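Local coordinates for protein glycosyl hydrolase (Bacteroides ovatus, PDB 3QC2) that is of unestablished function but has the beta-propeller fold expected of its glycosyl hydrolase family, with antiparallel sheets as blades, at residues 40-45 with 115-120; 133-138 with 182-187; 172-177 with 224-229; 197-202 with 293-298. All blocks are in the same frame, centred on the assembly; numbering follows the deposited sequence. Where two conformers were deposited one is given.

Contact 1. Residues 40-45 with 115-120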
loop_
_atom_site.group_PDB
_atom_site.type_symbol
_atom_site.label_atom_id
_atom_site.label_comp_id
_atom_site.label_asym_id
_atom_site.label_seq_id
_atom_site.Cartn_x
_atom_site.Cartn_y
_atom_site.Cartn_z
ATOM N N PRO A 40 5.846 16.335 -19.198
ATOM C CA PRO A 40 6.784 16.252 -20.320
ATOM C C PRO A 40 6.314 15.345 -21.477
ATOM O O PRO A 40 6.774 15.519 -22.611
ATOM C CB PRO A 40 8.061 15.694 -19.669
ATOM C CG PRO A 40 7.599 14.982 -18.473
ATOM C CD PRO A 40 6.377 15.676 -17.992
ATOM N N LEU A 41 5.419 14.392 -21.183
ATOM C CA LEU A 41 4.880 13.483 -22.203
ATOM C C LEU A 41 3.655 14.092 -22.897
ATOM O O LEU A 41 3.497 13.951 -24.107
ATOM C CB LEU A 41 4.536 12.118 -21.594
ATOM C CG LEU A 41 5.723 11.311 -21.053
ATOM C CD1 LEU A 41 5.245 9.993 -20.471
ATOM C CD2 LEU A 41 6.757 11.062 -22.152
ATOM N N THR A 42 2.792 14.765 -22.125
ATOM C CA THR A 42 1.609 15.433 -22.693
ATOM C C THR A 42 2.021 16.737 -23.423
ATOM O O THR A 42 1.315 17.192 -24.320
ATOM C CB THR A 42 0.571 15.785 -21.604
ATOM O OG1 THR A 42 0.347 14.655 -20.761
ATOM C CG2 THR A 42 -0.755 16.227 -22.231
ATOM N N LYS A 43 3.169 17.316 -23.022
ATOM C CA LYS A 43 3.677 18.596 -23.579
ATOM C C LYS A 43 2.730 19.769 -23.236
ATOM O O LYS A 43 2.582 20.704 -24.026
ATOM C CB LYS A 43 3.869 18.517 -25.114
ATOM C CG LYS A 43 4.820 17.427 -25.610
ATOM C CD LYS A 43 6.286 17.760 -25.340
ATOM C CE LYS A 43 7.209 16.750 -26.067
ATOM N NZ LYS A 43 8.653 17.134 -26.023
ATOM N N ASP A 44 2.098 19.716 -22.066
ATOM C CA ASP A 44 1.159 20.778 -21.655
ATOM C C ASP A 44 0.910 20.740 -20.148
ATOM O O ASP A 44 1.142 19.727 -19.511
ATOM C CB ASP A 44 -0.182 20.616 -22.407
ATOM C CG ASP A 44 -1.073 21.869 -22.322
ATOM O OD1 ASP A 44 -0.533 23.007 -22.367
ATOM O OD2 ASP A 44 -2.312 21.704 -22.234
ATOM N N SER A 45 0.439 21.852 -19.585
ATOM C CA SER A 45 0.136 21.912 -18.153
ATOM C C SER A 45 -1.162 21.180 -17.863
ATOM O O SER A 45 -2.104 21.263 -18.635
ATOM C CB SER A 45 0.046 23.368 -17.662
ATOM O OG SER A 45 1.306 24.012 -17.743
ATOM N N LEU A 115 6.182 1.270 -20.353
ATOM C CA LEU A 115 5.546 0.534 -19.252
ATOM C C LEU A 115 4.667 1.418 -18.378
ATOM O O LEU A 115 3.736 0.922 -17.739
ATOM C CB LEU A 115 6.610 -0.124 -18.370
ATOM C CG LEU A 115 7.641 -0.994 -19.058
ATOM C CD1 LEU A 115 8.570 -1.630 -18.008
ATOM C CD2 LEU A 115 6.972 -2.072 -19.921
ATOM N N GLU A 116 4.947 2.730 -18.369
ATOM C CA GLU A 116 4.242 3.678 -17.496
ATOM C C GLU A 116 3.284 4.668 -18.170
ATOM O O GLU A 116 2.600 5.415 -17.470
ATOM C CB GLU A 116 5.274 4.466 -16.683
ATOM C CG GLU A 116 6.111 3.576 -15.780
ATOM C CD GLU A 116 7.172 4.321 -14.996
ATOM O OE1 GLU A 116 7.333 5.566 -15.167
ATOM O OE2 GLU A 116 7.844 3.655 -14.200
ATOM N N TRP A 117 3.223 4.693 -19.499
ATOM C CA TRP A 117 2.340 5.644 -20.190
ATOM C C TRP A 117 1.197 4.908 -20.898
ATOM O O TRP A 117 1.443 3.898 -21.567
ATOM C CB TRP A 117 3.140 6.482 -21.185
ATOM C CG TRP A 117 2.348 7.607 -21.781
ATOM C CD1 TRP A 117 1.864 7.696 -23.065
ATOM C CD2 TRP A 117 1.924 8.789 -21.110
ATOM N NE1 TRP A 117 1.177 8.877 -23.228
ATOM C CE2 TRP A 117 1.193 9.563 -22.042
ATOM C CE3 TRP A 117 2.091 9.279 -19.802
ATOM C CZ2 TRP A 117 0.634 10.790 -21.711
ATOM C CZ3 TRP A 117 1.535 10.505 -19.477
ATOM C CH2 TRP A 117 0.814 11.245 -20.427
ATOM N N PRO A 118 -0.064 5.419 -20.782
ATOM C CA PRO A 118 -0.549 6.618 -20.083
ATOM C C PRO A 118 -1.186 6.387 -18.684
ATOM O O PRO A 118 -1.763 7.316 -18.124
ATOM C CB PRO A 118 -1.606 7.154 -21.053
ATOM C CG PRO A 118 -2.225 5.912 -21.641
ATOM C CD PRO A 118 -1.153 4.807 -21.575
ATOM N N GLY A 119 -1.080 5.179 -18.136
ATOM C CA GLY A 119 -1.665 4.883 -16.813
ATOM C C GLY A 119 -0.884 5.516 -15.658
ATOM O O GLY A 119 -1.453 5.830 -14.605
ATOM N N GLY A 120 0.425 5.674 -15.848
ATOM C CA GLY A 120 1.273 6.299 -14.860
ATOM C C GLY A 120 1.831 5.356 -13.825
ATOM O O GLY A 120 1.977 4.147 -14.073
#
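L41 lays its CB and CD1 over one face of the W117 indole, joining the tight turn of the 37-39/44-46 beta hairpin to the loop that leads from helix 113-116 into strand 120-128 of the propeller. The hairpin turn contains a G1 beta bulge, with K43 and D44 both facing C39, and L41 and T42 sit just ahead of it. The leucine reaches back along the indole as the indole reaches out toward the hairpin. L41 CB stands almost directly above the six-membered ring of W117, 3.9 Å from its centroid and only 6° off the normal, a clear CH-pi contact. Farther back along the ring system, L41 CD1 comes down to 3.3 Å from W117 CE3. The leucine chain can follow the indole in this way because it is extended beyond CB, with chi2 at 180°. On the opposite face W117 meets its own neighbour: P118 follows a cis peptide bond, and P118 CB lies 3.7 Å above the centre of the ring system. The indole is therefore sandwiched between an aliphatic chain and a proline ring. Its CG points anti to the backbone N (chi1 -172°), which carries the ring out toward the hairpin. P107 touches both L41 and W117, while the buried E116, last residue of the helix, forms a salt bridge with K161. No hydrogen bond crosses between 40-45 and 115-120. T42 meets the indole at about a right angle, its OG1 near the ring plane at the benzo edge, 3.5 Å from W117 CH2.

Contact 2. Residues 133-138 with 182-187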
loop_
_atom_site.group_PDB
_atom_site.type_symbol
_atom_site.label_atom_id
_atom_site.label_comp_id
_atom_site.label_asym_id
_atom_site.label_seq_id
_atom_site.Cartn_x
_atom_site.Cartn_y
_atom_site.Cartn_z
ATOM N N LEU A 133 18.349 4.373 2.625
ATOM C CA LEU A 133 17.973 4.189 1.218
ATOM C C LEU A 133 16.490 3.834 1.195
ATOM O O LEU A 133 16.090 2.787 1.708
ATOM C CB LEU A 133 18.785 3.078 0.537
ATOM C CG LEU A 133 18.474 2.850 -0.969
ATOM C CD1 LEU A 133 18.842 4.073 -1.794
ATOM C CD2 LEU A 133 19.188 1.611 -1.513
ATOM N N TYR A 134 15.675 4.719 0.627
ATOM C CA TYR A 134 14.244 4.481 0.515
ATOM C C TYR A 134 13.982 3.656 -0.723
ATOM O O TYR A 134 14.492 3.976 -1.811
ATOM C CB TYR A 134 13.475 5.799 0.471
ATOM C CG TYR A 134 13.572 6.549 1.765
ATOM C CD1 TYR A 134 14.593 7.461 1.988
ATOM C CD2 TYR A 134 12.664 6.323 2.793
ATOM C CE1 TYR A 134 14.700 8.146 3.192
ATOM C CE2 TYR A 134 12.766 7.005 4.007
ATOM C CZ TYR A 134 13.786 7.915 4.191
ATOM O OH TYR A 134 13.892 8.591 5.388
ATOM N N VAL A 135 13.212 2.570 -0.552
ATOM C CA VAL A 135 12.877 1.670 -1.638
ATOM C C VAL A 135 11.362 1.703 -1.864
ATOM O O VAL A 135 10.572 1.359 -0.958
ATOM C CB VAL A 135 13.319 0.224 -1.324
ATOM C CG1 VAL A 135 12.966 -0.727 -2.490
ATOM C CG2 VAL A 135 14.823 0.175 -1.025
HETATM N N MSE A 136 10.958 2.109 -3.071
HETATM C CA MSE A 136 9.558 2.192 -3.420
HETATM C C MSE A 136 9.126 1.073 -4.327
HETATM O O MSE A 136 9.719 0.855 -5.376
HETATM C CB MSE A 136 9.256 3.509 -4.122
HETATM C CG MSE A 136 7.856 3.562 -4.763
HETATM SE SE MSE A 136 7.531 5.212 -5.671
HETATM C CE MSE A 136 7.400 6.303 -4.147
HETATM N N MSE A 137 8.078 0.372 -3.912
HETATM C CA MSE A 137 7.449 -0.657 -4.713
HETATM C C MSE A 137 6.166 -0.017 -5.213
HETATM O O MSE A 137 5.336 0.416 -4.401
HETATM C CB MSE A 137 7.114 -1.873 -3.868
HETATM C CG MSE A 137 8.329 -2.572 -3.229
HETATM SE SE MSE A 137 9.564 -3.297 -4.551
HETATM C CE MSE A 137 8.381 -4.343 -5.537
ATOM N N TYR A 138 6.001 0.071 -6.531
ATOM C CA TYR A 138 4.793 0.688 -7.122
ATOM C C TYR A 138 4.371 -0.031 -8.380
ATOM O O TYR A 138 5.102 -0.885 -8.888
ATOM C CB TYR A 138 5.050 2.144 -7.447
ATOM C CG TYR A 138 6.003 2.370 -8.607
ATOM C CD1 TYR A 138 7.388 2.265 -8.432
ATOM C CD2 TYR A 138 5.524 2.718 -9.870
ATOM C CE1 TYR A 138 8.280 2.493 -9.499
ATOM C CE2 TYR A 138 6.411 2.942 -10.957
ATOM C CZ TYR A 138 7.784 2.826 -10.756
ATOM O OH TYR A 138 8.646 3.045 -11.787
ATOM N N GLY A 182 3.564 -4.583 -3.437
ATOM C CA GLY A 182 4.692 -5.250 -2.780
ATOM C C GLY A 182 4.976 -4.719 -1.372
ATOM O O GLY A 182 5.294 -3.541 -1.201
ATOM N N SER A 183 4.884 -5.608 -0.373
ATOM C CA SER A 183 5.132 -5.255 1.037
ATOM C C SER A 183 6.453 -5.843 1.544
ATOM O O SER A 183 6.507 -6.995 1.984
ATOM C CB SER A 183 3.985 -5.750 1.906
ATOM O OG SER A 183 2.775 -5.174 1.483
ATOM N N ILE A 184 7.514 -5.041 1.501
ATOM C CA ILE A 184 8.835 -5.500 1.940
ATOM C C ILE A 184 8.844 -5.761 3.440
ATOM O O ILE A 184 8.159 -5.067 4.207
ATOM C CB ILE A 184 9.947 -4.486 1.582
ATOM C CG1 ILE A 184 10.043 -4.312 0.065
ATOM C CG2 ILE A 184 11.301 -4.945 2.132
ATOM C CD1 ILE A 184 11.051 -3.263 -0.362
ATOM N N LEU A 185 9.613 -6.767 3.853
ATOM C CA LEU A 185 9.718 -7.120 5.265
ATOM C C LEU A 185 10.570 -6.098 6.003
ATOM O O LEU A 185 11.653 -5.734 5.542
ATOM C CB LEU A 185 10.323 -8.505 5.429
ATOM C CG LEU A 185 10.368 -9.050 6.859
ATOM C CD1 LEU A 185 8.954 -9.204 7.440
ATOM C CD2 LEU A 185 11.079 -10.349 6.866
ATOM N N THR A 186 10.069 -5.654 7.157
ATOM C CA THR A 186 10.732 -4.677 7.972
ATOM C C THR A 186 10.676 -5.068 9.436
ATOM O O THR A 186 9.933 -5.967 9.817
ATOM C CB THR A 186 10.051 -3.291 7.846
ATOM O OG1 THR A 186 8.713 -3.364 8.363
ATOM C CG2 THR A 186 10.017 -2.833 6.396
ATOM N N GLU A 187 11.476 -4.368 10.250
ATOM C CA GLU A 187 11.512 -4.561 11.696
ATOM C C GLU A 187 11.823 -3.225 12.384
ATOM O O GLU A 187 12.541 -2.386 11.841
ATOM C CB GLU A 187 12.568 -5.597 12.092
ATOM C CG GLU A 187 12.612 -5.870 13.630
ATOM C CD GLU A 187 13.639 -6.920 14.051
ATOM O OE1 GLU A 187 14.535 -7.269 13.239
ATOM O OE2 GLU A 187 13.548 -7.386 15.217
HETATM O O HOH W 1 3.547 -1.751 -4.509
#
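M137 and G182 bring the two backbones nearest, with their CA atoms 5.7 Å apart. Strands 134-138 and 182-187 run roughly antiparallel, at 150°, and their axes approach to 7.4 Å, yet no direct hydrogen bond joins them. They belong to different sheets. One water bridges the gap, accepting from G182 N at 3.0 Å and giving a weak bond to M137 O. Beyond this, the contact is apolar and buried. I184 enters between V135 and M137, crossing each at about a right angle, and its terminal CD1 does the touching: it lies 3.8 Å from V135 CG1 and 4.0 Å from M137 CG. The selenomethionine M137 also packs its CB against the backbone, 3.6 Å from G182 O. Its chain bends at chi2 (-63°) and again at chi3 (-54°), folding the selenium end back rather than extending it. L148 and V150 of the next strand in its own sheet flank M137, while S183, on the other side of strand 182-187, bonds through OG to the backbone of strand 247-257. Apolar side chains of one sheet packed face to face against the first strand of the next are typical of neighbouring blades in a beta-propeller.

Contact 3. Residues 172-177 with 224-229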
loop_
_atom_site.group_PDB
_atom_site.type_symbol
_atom_site.label_atom_id
_atom_site.label_comp_id
_atom_site.label_asym_id
_atom_site.label_seq_id
_atom_site.Cartn_x
_atom_site.Cartn_y
_atom_site.Cartn_z
ATOM N N GLY A 172 14.111 -13.733 -17.424
ATOM C CA GLY A 172 13.008 -12.891 -17.895
ATOM C C GLY A 172 11.684 -13.601 -18.026
ATOM O O GLY A 172 10.784 -13.115 -18.716
ATOM N N LYS A 173 11.551 -14.744 -17.348
ATOM C CA LYS A 173 10.309 -15.539 -17.387
ATOM C C LYS A 173 9.065 -14.745 -16.940
ATOM O O LYS A 173 7.997 -14.897 -17.520
ATOM C CB LYS A 173 10.458 -16.798 -16.517
ATOM C CG LYS A 173 9.235 -17.721 -16.513
ATOM N N PHE A 174 9.218 -13.896 -15.925
ATOM C CA PHE A 174 8.085 -13.125 -15.392
ATOM C C PHE A 174 8.060 -11.642 -15.789
ATOM O O PHE A 174 7.357 -10.857 -15.162
ATOM C CB PHE A 174 8.056 -13.234 -13.859
ATOM C CG PHE A 174 7.827 -14.620 -13.357
ATOM C CD1 PHE A 174 6.542 -15.164 -13.350
ATOM C CD2 PHE A 174 8.884 -15.385 -12.865
ATOM C CE1 PHE A 174 6.314 -16.460 -12.877
ATOM C CE2 PHE A 174 8.665 -16.677 -12.387
ATOM C CZ PHE A 174 7.375 -17.218 -12.396
ATOM N N PHE A 175 8.796 -11.261 -16.832
ATOM C CA PHE A 175 8.820 -9.850 -17.262
ATOM C C PHE A 175 7.401 -9.342 -17.607
ATOM O O PHE A 175 7.041 -8.217 -17.256
ATOM C CB PHE A 175 9.766 -9.636 -18.456
ATOM C CG PHE A 175 9.987 -8.181 -18.799
ATOM C CD1 PHE A 175 9.142 -7.521 -19.682
ATOM C CD2 PHE A 175 11.035 -7.471 -18.224
ATOM C CE1 PHE A 175 9.343 -6.166 -19.989
ATOM C CE2 PHE A 175 11.244 -6.116 -18.529
ATOM C CZ PHE A 175 10.395 -5.470 -19.411
ATOM N N ASN A 176 6.615 -10.186 -18.289
ATOM C CA ASN A 176 5.232 -9.842 -18.684
ATOM C C ASN A 176 4.177 -10.198 -17.630
ATOM O O ASN A 176 2.978 -10.102 -17.892
ATOM C CB ASN A 176 4.881 -10.523 -20.020
ATOM C CG ASN A 176 5.738 -10.015 -21.183
ATOM O OD1 ASN A 176 6.184 -8.864 -21.188
ATOM N ND2 ASN A 176 5.953 -10.868 -22.176
ATOM N N LEU A 177 4.615 -10.589 -16.438
ATOM C CA LEU A 177 3.685 -10.950 -15.372
ATOM C C LEU A 177 2.901 -9.731 -14.876
ATOM O O LEU A 177 3.492 -8.726 -14.475
ATOM C CB LEU A 177 4.436 -11.579 -14.190
ATOM C CG LEU A 177 3.584 -11.992 -12.987
ATOM C CD1 LEU A 177 2.629 -13.140 -13.353
ATOM C CD2 LEU A 177 4.474 -12.370 -11.819
ATOM N N PRO A 224 10.701 -14.219 -7.507
ATOM C CA PRO A 224 9.514 -14.774 -6.836
ATOM C C PRO A 224 9.761 -16.165 -6.284
ATOM O O PRO A 224 10.552 -16.924 -6.849
ATOM C CB PRO A 224 8.454 -14.842 -7.965
ATOM C CG PRO A 224 9.003 -14.082 -9.089
ATOM C CD PRO A 224 10.490 -14.070 -8.956
ATOM N N ILE A 225 9.105 -16.488 -5.172
ATOM C CA ILE A 225 9.214 -17.811 -4.568
ATOM C C ILE A 225 8.339 -18.706 -5.394
ATOM O O ILE A 225 7.162 -18.410 -5.618
ATOM C CB ILE A 225 8.811 -17.794 -3.090
ATOM C CG1 ILE A 225 9.844 -16.965 -2.308
ATOM C CG2 ILE A 225 8.739 -19.218 -2.523
ATOM C CD1 ILE A 225 9.589 -16.881 -0.839
ATOM N N VAL A 226 8.912 -19.793 -5.875
ATOM C CA VAL A 226 8.201 -20.673 -6.776
ATOM C C VAL A 226 8.138 -22.116 -6.299
ATOM O O VAL A 226 8.907 -22.539 -5.450
ATOM C CB VAL A 226 8.844 -20.621 -8.210
ATOM C CG1 VAL A 226 8.768 -19.209 -8.768
ATOM C CG2 VAL A 226 10.294 -21.100 -8.176
ATOM N N ASN A 227 7.188 -22.848 -6.865
ATOM C CA ASN A 227 6.980 -24.252 -6.572
ATOM C C ASN A 227 7.984 -25.121 -7.331
ATOM O O ASN A 227 8.800 -24.610 -8.113
ATOM C CB ASN A 227 5.550 -24.655 -6.969
ATOM C CG ASN A 227 4.486 -24.023 -6.076
ATOM O OD1 ASN A 227 4.555 -24.116 -4.858
ATOM N ND2 ASN A 227 3.485 -23.408 -6.690
ATOM N N ILE A 228 7.913 -26.434 -7.105
ATOM C CA ILE A 228 8.791 -27.402 -7.783
ATOM C C ILE A 228 8.697 -27.249 -9.312
ATOM O O ILE A 228 9.711 -27.319 -10.005
ATOM C CB ILE A 228 8.427 -28.882 -7.407
ATOM C CG1 ILE A 228 8.558 -29.121 -5.890
ATOM C CG2 ILE A 228 9.335 -29.879 -8.165
ATOM C CD1 ILE A 228 7.986 -30.468 -5.415
ATOM N N ASP A 229 7.472 -27.020 -9.823
ATOM C CA ASP A 229 7.236 -26.870 -11.287
ATOM C C ASP A 229 7.421 -25.423 -11.819
ATOM O O ASP A 229 7.115 -25.140 -12.982
ATOM C CB ASP A 229 5.835 -27.413 -11.681
ATOM C CG ASP A 229 4.664 -26.602 -11.062
ATOM O OD1 ASP A 229 4.887 -25.537 -10.420
ATOM O OD2 ASP A 229 3.520 -27.038 -11.230
#
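F174 packs against P224 and V226 in a small, wholly apolar contact between two loops near the periphery of the protein, about 22 Å (centre to centre) from the middle of the chain. Neither 172-177 nor 225-229 forms regular helix or strand, and no hydrogen bond passes between the two segments. The phenylalanine is presented by two overlapping type I turns, G172 to F175 and F174 to L177. The second is closed by a bond of 3.0 Å from L177 N to F174 O, whereas the bond closing the first is weak. With CG anti to the carbonyl carbon (chi1 -63°), the F174 ring projects from these turns toward the other loop. There CD2 of F174 lies 4.0 Å from P224 CG, the proline ring lying alongside the phenyl ring with its CG nearest. Farther out, CZ of F174 approaches V226 CG1 at 4.4 Å, a looser touch. K173 CG lies over one face of the same ring, offset toward its rim. In the beta-propeller, 172-177 is part of the connection from the outermost strand of one blade, 160-164, to strand 182-189 of the following one, and P224 ends strand 222-224, at the outer side of that following blade. The short helix 169-172 adds to the interface, A169 meeting P224 and F170 meeting V226. On the second turn, R147 bonds twice, its NE to F175 O and its NH2 to N176 OD1.

Contact 4. Residues 197-202 with 293-298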
loop_
_atom_site.group_PDB
_atom_site.type_symbol
_atom_site.label_atom_id
_atom_site.label_comp_id
_atom_site.label_asym_id
_atom_site.label_seq_id
_atom_site.Cartn_x
_atom_site.Cartn_y
_atom_site.Cartn_z
ATOM N N LYS A 197 16.509 -8.277 6.799
ATOM C CA LYS A 197 16.861 -9.491 6.074
ATOM C C LYS A 197 16.502 -10.721 6.907
ATOM O O LYS A 197 16.563 -10.702 8.147
ATOM C CB LYS A 197 18.359 -9.564 5.778
ATOM C CG LYS A 197 18.887 -8.645 4.697
ATOM C CD LYS A 197 20.363 -9.018 4.405
ATOM C CE LYS A 197 20.914 -8.334 3.178
ATOM N NZ LYS A 197 22.315 -8.812 2.875
ATOM N N VAL A 198 16.145 -11.785 6.218
ATOM C CA VAL A 198 15.854 -13.064 6.843
ATOM C C VAL A 198 16.503 -14.135 5.978
ATOM O O VAL A 198 16.399 -14.097 4.736
ATOM C CB VAL A 198 14.327 -13.317 6.995
ATOM C CG1 VAL A 198 13.621 -13.114 5.688
ATOM C CG2 VAL A 198 14.069 -14.731 7.544
ATOM N N ASN A 199 17.211 -15.060 6.628
ATOM C CA ASN A 199 17.904 -16.150 5.935
ATOM C C ASN A 199 18.933 -15.639 4.896
ATOM O O ASN A 199 19.170 -16.284 3.879
ATOM C CB ASN A 199 16.877 -17.105 5.284
ATOM C CG ASN A 199 15.883 -17.688 6.307
ATOM O OD1 ASN A 199 16.210 -17.847 7.503
ATOM N ND2 ASN A 199 14.669 -18.014 5.840
ATOM N N GLY A 200 19.520 -14.466 5.172
ATOM C CA GLY A 200 20.552 -13.878 4.312
ATOM C C GLY A 200 20.092 -12.992 3.155
ATOM O O GLY A 200 20.924 -12.331 2.523
ATOM N N LYS A 201 18.784 -12.968 2.871
ATOM C CA LYS A 201 18.243 -12.163 1.764
ATOM C C LYS A 201 17.139 -11.211 2.206
ATOM O O LYS A 201 16.559 -11.366 3.273
ATOM C CB LYS A 201 17.668 -13.083 0.671
ATOM C CG LYS A 201 18.680 -13.951 -0.048
ATOM C CD LYS A 201 17.980 -14.865 -1.070
ATOM C CE LYS A 201 18.979 -15.796 -1.795
ATOM N NZ LYS A 201 20.026 -15.021 -2.562
ATOM N N TYR A 202 16.861 -10.219 1.364
ATOM C CA TYR A 202 15.760 -9.311 1.600
ATOM C C TYR A 202 14.488 -10.097 1.238
ATOM O O TYR A 202 14.546 -11.009 0.401
ATOM C CB TYR A 202 15.902 -8.038 0.757
ATOM C CG TYR A 202 17.125 -7.188 1.125
ATOM C CD1 TYR A 202 17.130 -6.415 2.288
ATOM C CD2 TYR A 202 18.267 -7.156 0.303
ATOM C CE1 TYR A 202 18.240 -5.629 2.642
ATOM C CE2 TYR A 202 19.392 -6.368 0.641
ATOM C CZ TYR A 202 19.371 -5.606 1.816
ATOM O OH TYR A 202 20.468 -4.822 2.174
ATOM N N ASN A 293 10.721 -17.380 12.009
ATOM C CA ASN A 293 11.838 -18.175 11.468
ATOM C C ASN A 293 11.670 -18.574 9.988
ATOM O O ASN A 293 12.663 -18.831 9.302
ATOM C CB ASN A 293 12.076 -19.419 12.336
ATOM C CG ASN A 293 12.555 -19.066 13.763
ATOM O OD1 ASN A 293 12.827 -17.900 14.082
ATOM N ND2 ASN A 293 12.666 -20.087 14.615
ATOM N N ASP A 294 10.415 -18.640 9.510
ATOM C CA ASP A 294 10.124 -18.956 8.081
ATOM C C ASP A 294 8.987 -18.030 7.598
ATOM O O ASP A 294 7.817 -18.325 7.817
ATOM C CB ASP A 294 9.752 -20.433 7.904
ATOM C CG ASP A 294 9.543 -20.822 6.423
ATOM O OD1 ASP A 294 9.516 -19.919 5.543
ATOM O OD2 ASP A 294 9.402 -22.030 6.147
ATOM N N PRO A 295 9.339 -16.911 6.920
ATOM C CA PRO A 295 8.329 -15.907 6.505
ATOM C C PRO A 295 7.261 -16.386 5.519
ATOM O O PRO A 295 6.238 -15.716 5.377
ATOM C CB PRO A 295 9.182 -14.789 5.865
ATOM C CG PRO A 295 10.575 -15.087 6.231
ATOM C CD PRO A 295 10.675 -16.551 6.425
ATOM N N THR A 296 7.496 -17.508 4.829
ATOM C CA THR A 296 6.484 -18.058 3.898
ATOM C C THR A 296 5.518 -19.021 4.608
ATOM O O THR A 296 4.562 -19.490 3.999
ATOM C CB THR A 296 7.128 -18.803 2.694
ATOM O OG1 THR A 296 7.810 -19.966 3.151
ATOM C CG2 THR A 296 8.096 -17.892 1.952
ATOM N N ARG A 297 5.772 -19.297 5.898
ATOM C CA ARG A 297 4.935 -20.217 6.697
ATOM C C ARG A 297 3.751 -19.476 7.348
ATOM O O ARG A 297 3.922 -18.796 8.368
ATOM C CB ARG A 297 5.798 -20.896 7.775
ATOM C CG ARG A 297 5.093 -21.955 8.631
ATOM C CD ARG A 297 6.072 -22.526 9.671
ATOM N NE ARG A 297 5.513 -23.624 10.450
ATOM C CZ ARG A 297 4.874 -23.480 11.608
ATOM N NH1 ARG A 297 4.693 -22.270 12.132
ATOM N NH2 ARG A 297 4.403 -24.555 12.242
ATOM N N PHE A 298 2.558 -19.620 6.753
ATOM C CA PHE A 298 1.324 -18.995 7.247
ATOM C C PHE A 298 0.892 -19.573 8.586
ATOM O O PHE A 298 0.918 -20.778 8.774
ATOM C CB PHE A 298 0.211 -19.200 6.201
ATOM C CG PHE A 298 -1.158 -18.715 6.631
ATOM C CD1 PHE A 298 -1.542 -17.400 6.423
ATOM C CD2 PHE A 298 -2.085 -19.603 7.193
ATOM C CE1 PHE A 298 -2.797 -16.962 6.799
ATOM C CE2 PHE A 298 -3.349 -19.173 7.571
ATOM C CZ PHE A 298 -3.710 -17.860 7.380
#
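P295, V198 and N199 bury the most surface here, where a beta-hairpin turn of one propeller blade meets the loop before strand 298-301. V198 opens a type I' turn that ends at K201, with N199 and G200 at its corners; the backbone bonds V198 N to K201 O and K201 N to V198 O close it. The two methyls of V198 point at the CG corner of the P295 ring. The valine fork straddles the proline, both CG1 and CG2 of V198 lying 3.7 Å from P295 CG. To do so V198 places CG1 between its backbone N and carbonyl carbon, chi1 52°, and CG2 anti to the N. F203 touches both residues and extends this apolar patch. N199 lies at its exposed border, where its ND2 is 4.1 Å from N293 O, too far for a hydrogen bond. The proline is held in a type I turn from D294 to R297, and Y205 OH bonds to its carbonyl oxygen. D294 folds back over this turn as an Asx turn: its OD1 accepts from T296 N at 3.2 Å and from T296 OG1 at 2.9 Å, both reaching it from the same face of the carboxylate, the hydroxyl on the syn side.

How the contacts relate
From the N terminus, contact 1 comes first, closing a loop of 69 residues that brings the 37-39/44-46 hairpin onto the loop that leads into strand 120-128; it is complete before contact 2 opens. Contact 2 then joins the 120-164 sheet to strand 182-189. Contact 3 opens within the loop of contact 2 and closes beyond it, so the two cross; contact 4 likewise crosses contact 3 but follows contact 2 in series. Contact 3 ties the linker after strand 160-164 to the outer edge of the following blade, and contact 4 ties the 198-201 hairpin turn to the loop before strand 298-301. Direct touches link them: E116 OE2 with Y138 OH (contacts 1 and 2), L185 with V198 (2 and 4), I225 with T296 (3 and 4).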